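Local coordinates for protein probable glucarate dehydratase (PDB 3VDG) that probably dehydrates glucarate or a related acid sugar, as a metal-dependent member of the enolase superfamily, at residues Y55-L63 with G73-L82; I205-I213 with L386-Q394. One frame throughout, in Å; residues are numbered along the deposited sequence. Where two conformers were deposited one is given.

Interaction 1: residues Y55-L63 with G73-L82; sequences YALRAVIQL and GETYADTVHL
R58 and E74 meet on one face of the hairpin 55-65/70-75, two strands of a three-stranded antiparallel sheet, while A59, I61 and T75 pack on the other. The arginine chain, bent at chi2 (-72°) and chi3 (-78°), curls back over the neighbouring strand until its NE lies 2.8 Å from E74 OE2. The extended glutamate crosses it, carboxylate and guanidinium planes 82° apart, and OE2 reaches the guanidinium edge near its plane through the anti lone pair, giving a salt bridge. T75 O lies over one face of the guanidinium; the R58 and Y76 side chains run side by side, NH1 nearing CD1 obliquely. Four backbone hydrogen bonds tie A59 to T75 and I61 to G73. On the other face I61 CD1 butts against T75 CG2 at 3.8 Å. Where the chain turns off the strand, A77 CB fits into the hollow between L57 CB (3.8 Å) and the carbonyl of R58. L82 CD2 rests on A59 CB at 3.8 Å. H81 NE2 donates to T75 OG1 (2.8 Å), tying the first turn of helix 79-92 back to the strand. Strand 30-41 pairs with the other edge of 55-65; helix 131-151 packs on I61 and T75 through P138, and helix 407-420 meets L57 through Y417.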
loop_
_atom_site.group_PDB
_atom_site.type_symbol
_atom_site.label_atom_id
_atom_site.label_comp_id
_atom_site.label_asym_id
_atom_site.label_seq_id
_atom_site.Cartn_x
_atom_site.Cartn_y
_atom_site.Cartn_z
ATOM N N TYR A 55 9.197 -9.170 -34.427
ATOM C CA TYR A 55 9.949 -8.609 -33.297
ATOM C C TYR A 55 9.009 -7.933 -32.311
ATOM O O TYR A 55 8.061 -7.234 -32.699
ATOM C CB TYR A 55 10.989 -7.601 -33.769
ATOM C CG TYR A 55 11.957 -8.225 -34.718
ATOM C CD1 TYR A 55 13.112 -8.834 -34.247
ATOM C CD2 TYR A 55 11.688 -8.269 -36.084
ATOM C CE1 TYR A 55 14.005 -9.441 -35.116
ATOM C CE2 TYR A 55 12.573 -8.876 -36.963
ATOM C CZ TYR A 55 13.720 -9.467 -36.470
ATOM O OH TYR A 55 14.604 -10.070 -37.321
ATOM N N ALA A 56 9.298 -8.146 -31.033
ATOM C CA ALA A 56 8.622 -7.456 -29.944
ATOM C C ALA A 56 9.507 -6.257 -29.568
ATOM O O ALA A 56 10.736 -6.357 -29.650
ATOM C CB ALA A 56 8.481 -8.402 -28.761
ATOM N N LEU A 57 8.893 -5.148 -29.156
ATOM C CA LEU A 57 9.638 -3.918 -28.809
ATOM C C LEU A 57 9.624 -3.633 -27.305
ATOM O O LEU A 57 8.600 -3.817 -26.658
ATOM C CB LEU A 57 8.998 -2.708 -29.499
ATOM C CG LEU A 57 8.736 -2.761 -31.003
ATOM C CD1 LEU A 57 8.067 -1.457 -31.439
ATOM C CD2 LEU A 57 10.006 -3.034 -31.776
ATOM N N ARG A 58 10.747 -3.184 -26.749
ATOM C CA ARG A 58 10.790 -2.686 -25.356
ATOM C C ARG A 58 11.699 -1.462 -25.324
ATOM O O ARG A 58 12.464 -1.227 -26.276
ATOM C CB ARG A 58 11.312 -3.752 -24.389
ATOM C CG ARG A 58 10.533 -5.061 -24.425
ATOM C CD ARG A 58 9.158 -4.933 -23.794
ATOM N NE ARG A 58 9.232 -4.963 -22.330
ATOM C CZ ARG A 58 8.177 -4.850 -21.547
ATOM N NH1 ARG A 58 6.957 -4.700 -22.084
ATOM N NH2 ARG A 58 8.338 -4.889 -20.231
ATOM N N ALA A 59 11.573 -0.653 -24.276
ATOM C CA ALA A 59 12.469 0.486 -24.062
ATOM C C ALA A 59 13.207 0.231 -22.756
ATOM O O ALA A 59 12.599 -0.107 -21.741
ATOM C CB ALA A 59 11.693 1.799 -24.004
ATOM N N VAL A 60 14.522 0.334 -22.808
ATOM C CA VAL A 60 15.370 0.192 -21.620
ATOM C C VAL A 60 15.662 1.571 -21.070
ATOM O O VAL A 60 16.087 2.482 -21.817
ATOM C CB VAL A 60 16.682 -0.511 -21.977
ATOM C CG1 VAL A 60 17.679 -0.420 -20.813
ATOM C CG2 VAL A 60 16.403 -1.969 -22.358
ATOM N N ILE A 61 15.402 1.748 -19.776
ATOM C CA ILE A 61 15.723 2.984 -19.072
ATOM C C ILE A 61 16.987 2.778 -18.265
ATOM O O ILE A 61 17.084 1.839 -17.479
ATOM C CB ILE A 61 14.598 3.457 -18.109
ATOM C CG1 ILE A 61 13.471 4.158 -18.874
ATOM C CG2 ILE A 61 15.129 4.481 -17.107
ATOM C CD1 ILE A 61 12.650 3.234 -19.735
ATOM N N GLN A 62 17.964 3.653 -18.485
ATOM C CA GLN A 62 19.151 3.704 -17.630
ATOM C C GLN A 62 19.057 5.045 -16.927
ATOM O O GLN A 62 19.101 6.106 -17.568
ATOM C CB GLN A 62 20.434 3.596 -18.459
ATOM C CG GLN A 62 20.813 2.163 -18.819
ATOM C CD GLN A 62 21.901 2.099 -19.885
ATOM O OE1 GLN A 62 21.714 2.585 -20.999
ATOM N NE2 GLN A 62 23.035 1.500 -19.544
ATOM N N LEU A 63 18.850 5.007 -15.615
ATOM C CA LEU A 63 18.578 6.231 -14.874
ATOM C C LEU A 63 19.875 6.588 -14.150
ATOM O O LEU A 63 20.324 5.843 -13.282
ATOM C CB LEU A 63 17.437 6.000 -13.869
ATOM C CG LEU A 63 17.081 7.220 -13.019
ATOM C CD1 LEU A 63 16.421 8.264 -13.899
ATOM C CD2 LEU A 63 16.164 6.871 -11.849
ATOM N N GLY A 73 15.251 0.202 -15.678
ATOM C CA GLY A 73 13.815 -0.044 -15.761
ATOM C C GLY A 73 13.548 -0.516 -17.189
ATOM O O GLY A 73 14.410 -0.368 -18.070
ATOM N N GLU A 74 12.348 -1.039 -17.436
ATOM C CA GLU A 74 12.006 -1.569 -18.760
ATOM C C GLU A 74 10.526 -1.363 -18.972
ATOM O O GLU A 74 9.722 -1.549 -18.045
ATOM C CB GLU A 74 12.337 -3.066 -18.844
ATOM C CG GLU A 74 12.013 -3.713 -20.195
ATOM C CD GLU A 74 12.174 -5.232 -20.170
ATOM O OE1 GLU A 74 13.024 -5.755 -19.414
ATOM O OE2 GLU A 74 11.457 -5.922 -20.925
ATOM N N THR A 75 10.158 -0.972 -20.189
ATOM C CA THR A 75 8.766 -0.653 -20.478
ATOM C C THR A 75 8.487 -0.885 -21.968
ATOM O O THR A 75 9.335 -1.440 -22.687
ATOM C CB THR A 75 8.495 0.819 -20.066
ATOM O OG1 THR A 75 7.120 1.162 -20.291
ATOM C CG2 THR A 75 9.379 1.754 -20.856
ATOM N N TYR A 76 7.312 -0.477 -22.429
ATOM C CA TYR A 76 6.944 -0.585 -23.855
ATOM C C TYR A 76 7.762 0.384 -24.708
ATOM O O TYR A 76 8.432 1.267 -24.177
ATOM C CB TYR A 76 5.435 -0.283 -24.022
ATOM C CG TYR A 76 4.598 -0.892 -22.904
ATOM C CD1 TYR A 76 4.377 -2.272 -22.856
ATOM C CD2 TYR A 76 4.074 -0.094 -21.879
ATOM C CE1 TYR A 76 3.635 -2.856 -21.814
ATOM C CE2 TYR A 76 3.342 -0.659 -20.827
ATOM C CZ TYR A 76 3.123 -2.036 -20.802
ATOM O OH TYR A 76 2.402 -2.611 -19.778
ATOM N N ALA A 77 7.676 0.256 -26.032
ATOM C CA ALA A 77 8.436 1.143 -26.923
ATOM C C ALA A 77 7.642 1.748 -28.070
ATOM O O ALA A 77 8.233 2.197 -29.053
ATOM C CB ALA A 77 9.659 0.428 -27.474
ATOM N N ASP A 78 6.320 1.781 -27.965
ATOM C CA ASP A 78 5.541 2.495 -28.986
ATOM C C ASP A 78 6.016 3.943 -29.128
ATOM O O ASP A 78 6.479 4.544 -28.170
ATOM C CB ASP A 78 4.043 2.467 -28.666
ATOM C CG ASP A 78 3.411 1.082 -28.878
ATOM O OD1 ASP A 78 4.140 0.074 -29.063
ATOM O OD2 ASP A 78 2.162 1.006 -28.851
ATOM N N THR A 79 5.877 4.508 -30.327
ATOM C CA THR A 79 6.276 5.894 -30.611
ATOM C C THR A 79 5.855 6.933 -29.565
ATOM O O THR A 79 6.679 7.685 -29.034
ATOM C CB THR A 79 5.718 6.329 -31.985
ATOM O OG1 THR A 79 6.246 5.454 -32.989
ATOM C CG2 THR A 79 6.107 7.767 -32.302
ATOM N N VAL A 80 4.564 6.994 -29.286
ATOM C CA VAL A 80 4.048 8.016 -28.371
ATOM C C VAL A 80 4.574 7.780 -26.940
ATOM O O VAL A 80 4.826 8.724 -26.198
ATOM C CB VAL A 80 2.508 8.049 -28.412
ATOM C CG1 VAL A 80 1.939 6.675 -28.081
ATOM C CG2 VAL A 80 1.961 9.091 -27.449
ATOM N N HIS A 81 4.755 6.517 -26.556
ATOM C CA HIS A 81 5.316 6.200 -25.238
ATOM C C HIS A 81 6.751 6.672 -25.121
ATOM O O HIS A 81 7.145 7.210 -24.098
ATOM C CB HIS A 81 5.216 4.688 -24.963
ATOM C CG HIS A 81 5.436 4.302 -23.507
ATOM N ND1 HIS A 81 4.682 4.787 -22.504
ATOM C CD2 HIS A 81 6.335 3.398 -22.922
ATOM C CE1 HIS A 81 5.088 4.244 -21.324
ATOM N NE2 HIS A 81 6.105 3.400 -21.585
ATOM N N LEU A 82 7.557 6.473 -26.159
ATOM C CA LEU A 82 8.943 6.976 -26.151
ATOM C C LEU A 82 9.028 8.491 -25.941
ATOM O O LEU A 82 9.913 8.992 -25.221
ATOM C CB LEU A 82 9.674 6.600 -27.444
ATOM C CG LEU A 82 9.937 5.114 -27.667
ATOM C CD1 LEU A 82 10.693 4.931 -28.975
ATOM C CD2 LEU A 82 10.731 4.523 -26.508
#

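Interaction 2: residues I205-I213 with L386-Q394; sequences IDEYGFSAI and LNFCDGEVQ
Y208 turns the edge of its ring onto the face of F388, an edge-to-face pair with centroids 5.5 Å apart and planes at 90°. With CG anti to its carbonyl carbon (chi1 -74°), F388 lays its ring against Y208 and F210. Y208 CD1 lies 3.8 Å from both CB and CG of F388. Further along the same phenyl ring, F210 CE1 approaches F388 CD1 at 3.8 Å in an oblique contact, completing a cluster of three aromatic rings. Beside the rings the backbones press together: F210 N stands 3.5 Å from G391 CA, and G391 N gives a weak, bent hydrogen bond to Y208 O. Both glycines have positive phi, and the two backbones come close there, G209 O 3.3 Å from G391 CA. G209 follows the end of helix 194-208, and the chain then runs into strand 213-216 of the enolase-type barrel; G391 belongs to a type I' turn from C389 to E392 that links two short hairpin strands. One water accepts from S211 N at 2.9 Å and donates to G391 O. Behind F388, V393 CG2 sits over the centre of its ring, 3.5 Å above the plane. W373 also meets that ring, P374 touches Y208 and F210, and strand 166-174 holds the hairpin through backbone bonds from F169 to G391 and V167 to V393.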
loop_
_atom_site.group_PDB
_atom_site.type_symbol
_atom_site.label_atom_id
_atom_site.label_comp_id
_atom_site.label_asym_id
_atom_site.label_seq_id
_atom_site.Cartn_x
_atom_site.Cartn_y
_atom_site.Cartn_z
ATOM N N ILE A 205 7.775 -27.326 -20.600
ATOM C CA ILE A 205 7.909 -27.804 -19.237
ATOM C C ILE A 205 9.157 -28.672 -18.996
ATOM O O ILE A 205 9.735 -28.639 -17.910
ATOM C CB ILE A 205 6.642 -28.535 -18.791
ATOM C CG1 ILE A 205 5.495 -27.514 -18.629
ATOM C CG2 ILE A 205 6.888 -29.286 -17.495
ATOM C CD1 ILE A 205 4.120 -28.135 -18.588
ATOM N N ASP A 206 9.580 -29.435 -20.003
ATOM C CA ASP A 206 10.876 -30.138 -19.941
ATOM C C ASP A 206 12.009 -29.142 -19.755
ATOM O O ASP A 206 12.955 -29.406 -19.033
ATOM C CB ASP A 206 11.144 -30.927 -21.228
ATOM C CG ASP A 206 10.320 -32.202 -21.314
ATOM O OD1 ASP A 206 9.691 -32.560 -20.302
ATOM O OD2 ASP A 206 10.296 -32.842 -22.391
ATOM N N GLU A 207 11.926 -28.006 -20.437
ATOM C CA GLU A 207 13.005 -27.031 -20.404
ATOM C C GLU A 207 12.969 -26.165 -19.118
ATOM O O GLU A 207 14.004 -25.927 -18.506
ATOM C CB GLU A 207 12.977 -26.198 -21.693
ATOM C CG GLU A 207 13.779 -24.908 -21.704
ATOM C CD GLU A 207 15.256 -25.116 -21.951
ATOM O OE1 GLU A 207 15.707 -26.281 -21.988
ATOM O OE2 GLU A 207 15.967 -24.100 -22.102
ATOM N N TYR A 208 11.785 -25.748 -18.679
ATOM C CA TYR A 208 11.674 -24.778 -17.578
ATOM C C TYR A 208 11.168 -25.322 -16.253
ATOM O O TYR A 208 11.449 -24.754 -15.204
ATOM C CB TYR A 208 10.816 -23.579 -18.015
ATOM C CG TYR A 208 11.514 -22.756 -19.075
ATOM C CD1 TYR A 208 12.399 -21.754 -18.722
ATOM C CD2 TYR A 208 11.310 -23.001 -20.421
ATOM C CE1 TYR A 208 13.064 -21.007 -19.676
ATOM C CE2 TYR A 208 11.976 -22.250 -21.390
ATOM C CZ TYR A 208 12.843 -21.253 -21.003
ATOM O OH TYR A 208 13.505 -20.494 -21.948
ATOM N N GLY A 209 10.405 -26.407 -16.286
ATOM C CA GLY A 209 9.904 -27.008 -15.051
ATOM C C GLY A 209 8.642 -26.365 -14.498
ATOM O O GLY A 209 8.267 -26.638 -13.359
ATOM N N PHE A 210 7.967 -25.529 -15.300
ATOM C CA PHE A 210 6.759 -24.836 -14.837
ATOM C C PHE A 210 5.762 -25.818 -14.232
ATOM O O PHE A 210 5.543 -26.891 -14.774
ATOM C CB PHE A 210 6.092 -24.064 -15.984
ATOM C CG PHE A 210 6.961 -23.018 -16.608
ATOM C CD1 PHE A 210 7.547 -22.021 -15.833
ATOM C CD2 PHE A 210 7.150 -22.988 -17.991
ATOM C CE1 PHE A 210 8.332 -21.039 -16.417
ATOM C CE2 PHE A 210 7.933 -22.014 -18.578
ATOM C CZ PHE A 210 8.527 -21.033 -17.796
ATOM N N SER A 211 5.136 -25.423 -13.130
ATOM C CA SER A 211 4.202 -26.250 -12.363
ATOM C C SER A 211 2.742 -25.883 -12.593
ATOM O O SER A 211 1.860 -26.493 -11.993
ATOM C CB SER A 211 4.464 -26.053 -10.869
ATOM O OG SER A 211 4.069 -24.739 -10.482
ATOM N N ALA A 212 2.502 -24.832 -13.378
ATOM C CA ALA A 212 1.134 -24.351 -13.689
ATOM C C ALA A 212 1.128 -23.991 -15.171
ATOM O O ALA A 212 2.181 -23.673 -15.740
ATOM C CB ALA A 212 0.751 -23.143 -12.842
ATOM N N ILE A 213 -0.036 -24.055 -15.808
ATOM C CA ILE A 213 -0.074 -23.914 -17.259
ATOM C C ILE A 213 -1.204 -22.975 -17.656
ATOM O O ILE A 213 -2.325 -23.065 -17.136
ATOM C CB ILE A 213 -0.324 -25.278 -17.944
ATOM C CG1 ILE A 213 0.754 -26.303 -17.561
ATOM C CG2 ILE A 213 -0.385 -25.113 -19.449
ATOM C CD1 ILE A 213 0.485 -27.697 -18.116
ATOM N N LEU A 386 19.096 -14.841 -13.261
ATOM C CA LEU A 386 17.664 -15.165 -13.331
ATOM C C LEU A 386 17.369 -16.537 -13.961
ATOM O O LEU A 386 16.569 -16.650 -14.890
ATOM C CB LEU A 386 16.922 -14.076 -14.109
ATOM C CG LEU A 386 16.950 -12.683 -13.446
ATOM C CD1 LEU A 386 16.335 -11.628 -14.339
ATOM C CD2 LEU A 386 16.294 -12.672 -12.072
ATOM N N ASN A 387 18.005 -17.576 -13.448
ATOM C CA ASN A 387 17.789 -18.931 -13.966
ATOM C C ASN A 387 16.469 -19.525 -13.529
ATOM O O ASN A 387 16.041 -19.356 -12.388
ATOM C CB ASN A 387 18.914 -19.855 -13.496
ATOM C CG ASN A 387 20.269 -19.439 -14.036
ATOM O OD1 ASN A 387 20.371 -18.760 -15.066
ATOM N ND2 ASN A 387 21.320 -19.843 -13.344
ATOM N N PHE A 388 15.820 -20.248 -14.432
ATOM C CA PHE A 388 14.630 -20.983 -14.048
ATOM C C PHE A 388 15.034 -22.385 -13.614
ATOM O O PHE A 388 15.811 -23.051 -14.289
ATOM C CB PHE A 388 13.665 -21.084 -15.216
ATOM C CG PHE A 388 12.945 -19.809 -15.510
ATOM C CD1 PHE A 388 11.632 -19.632 -15.085
ATOM C CD2 PHE A 388 13.591 -18.767 -16.160
ATOM C CE1 PHE A 388 10.960 -18.439 -15.350
ATOM C CE2 PHE A 388 12.927 -17.576 -16.423
ATOM C CZ PHE A 388 11.617 -17.410 -16.019
ATOM N N CYS A 389 14.508 -22.834 -12.488
ATOM C CA CYS A 389 14.778 -24.187 -12.041
ATOM C C CYS A 389 13.511 -24.718 -11.426
ATOM O O CYS A 389 12.939 -24.111 -10.506
ATOM C CB CYS A 389 15.930 -24.231 -11.024
ATOM S SG CYS A 389 16.225 -25.907 -10.379
ATOM N N ASP A 390 13.031 -25.834 -11.962
ATOM C CA ASP A 390 11.784 -26.398 -11.491
ATOM C C ASP A 390 10.666 -25.357 -11.502
ATOM O O ASP A 390 9.814 -25.329 -10.604
ATOM C CB ASP A 390 11.945 -26.965 -10.075
ATOM C CG ASP A 390 12.932 -28.118 -10.019
ATOM O OD1 ASP A 390 13.207 -28.718 -11.079
ATOM O OD2 ASP A 390 13.436 -28.421 -8.919
ATOM N N GLY A 391 10.656 -24.512 -12.526
ATOM C CA GLY A 391 9.488 -23.641 -12.750
ATOM C C GLY A 391 9.557 -22.333 -11.956
ATOM O O GLY A 391 8.633 -21.544 -12.004
ATOM N N GLU A 392 10.657 -22.101 -11.234
ATOM C CA GLU A 392 10.741 -20.929 -10.371
ATOM C C GLU A 392 12.077 -20.225 -10.538
ATOM O O GLU A 392 13.052 -20.813 -11.023
ATOM C CB GLU A 392 10.503 -21.321 -8.909
ATOM C CG GLU A 392 11.480 -22.379 -8.426
ATOM C CD GLU A 392 11.258 -22.800 -6.990
ATOM O OE1 GLU A 392 12.221 -23.320 -6.388
ATOM O OE2 GLU A 392 10.135 -22.617 -6.469
ATOM N N VAL A 393 12.102 -18.938 -10.182
ATOM C CA VAL A 393 13.324 -18.133 -10.243
ATOM C C VAL A 393 13.663 -17.710 -8.811
ATOM O O VAL A 393 12.812 -17.155 -8.118
ATOM C CB VAL A 393 13.135 -16.848 -11.080
ATOM C CG1 VAL A 393 14.444 -16.048 -11.138
ATOM C CG2 VAL A 393 12.624 -17.191 -12.480
ATOM N N GLN A 394 14.866 -17.985 -8.372
ATOM C CA GLN A 394 15.300 -17.596 -7.056
ATOM C C GLN A 394 15.412 -16.062 -6.958
ATOM O O GLN A 394 15.902 -15.477 -7.851
ATOM C CB GLN A 394 16.630 -18.260 -6.750
ATOM C CG GLN A 394 17.115 -17.955 -5.364
ATOM C CD GLN A 394 18.101 -18.979 -4.811
ATOM O OE1 GLN A 394 19.101 -19.308 -5.441
ATOM N NE2 GLN A 394 17.814 -19.473 -3.614
HETATM O O HOH W 1 5.763 -23.103 -11.565
#

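Overall arrangement
Interaction 1 closes before interaction 2 opens along the chain, and their centres are 26 Å apart; the nearest atoms, about 8 Å apart, do not touch. The first lies in the three-stranded antiparallel sheet, the second at the margin of the barrel sheet. Helix 349-360 borders both: S351 bonds to R58 and E74, while L352 touches L386 and F388 and V356 touches V393. In interaction 1 the side chain of Y76 is about 12 Å from the sodium ion bound by D244, E269 and N292. Interaction 2 adjoins the barrel wall through 166-174 and 213-216, the latter next in the sheet to 241-244, which carries D244.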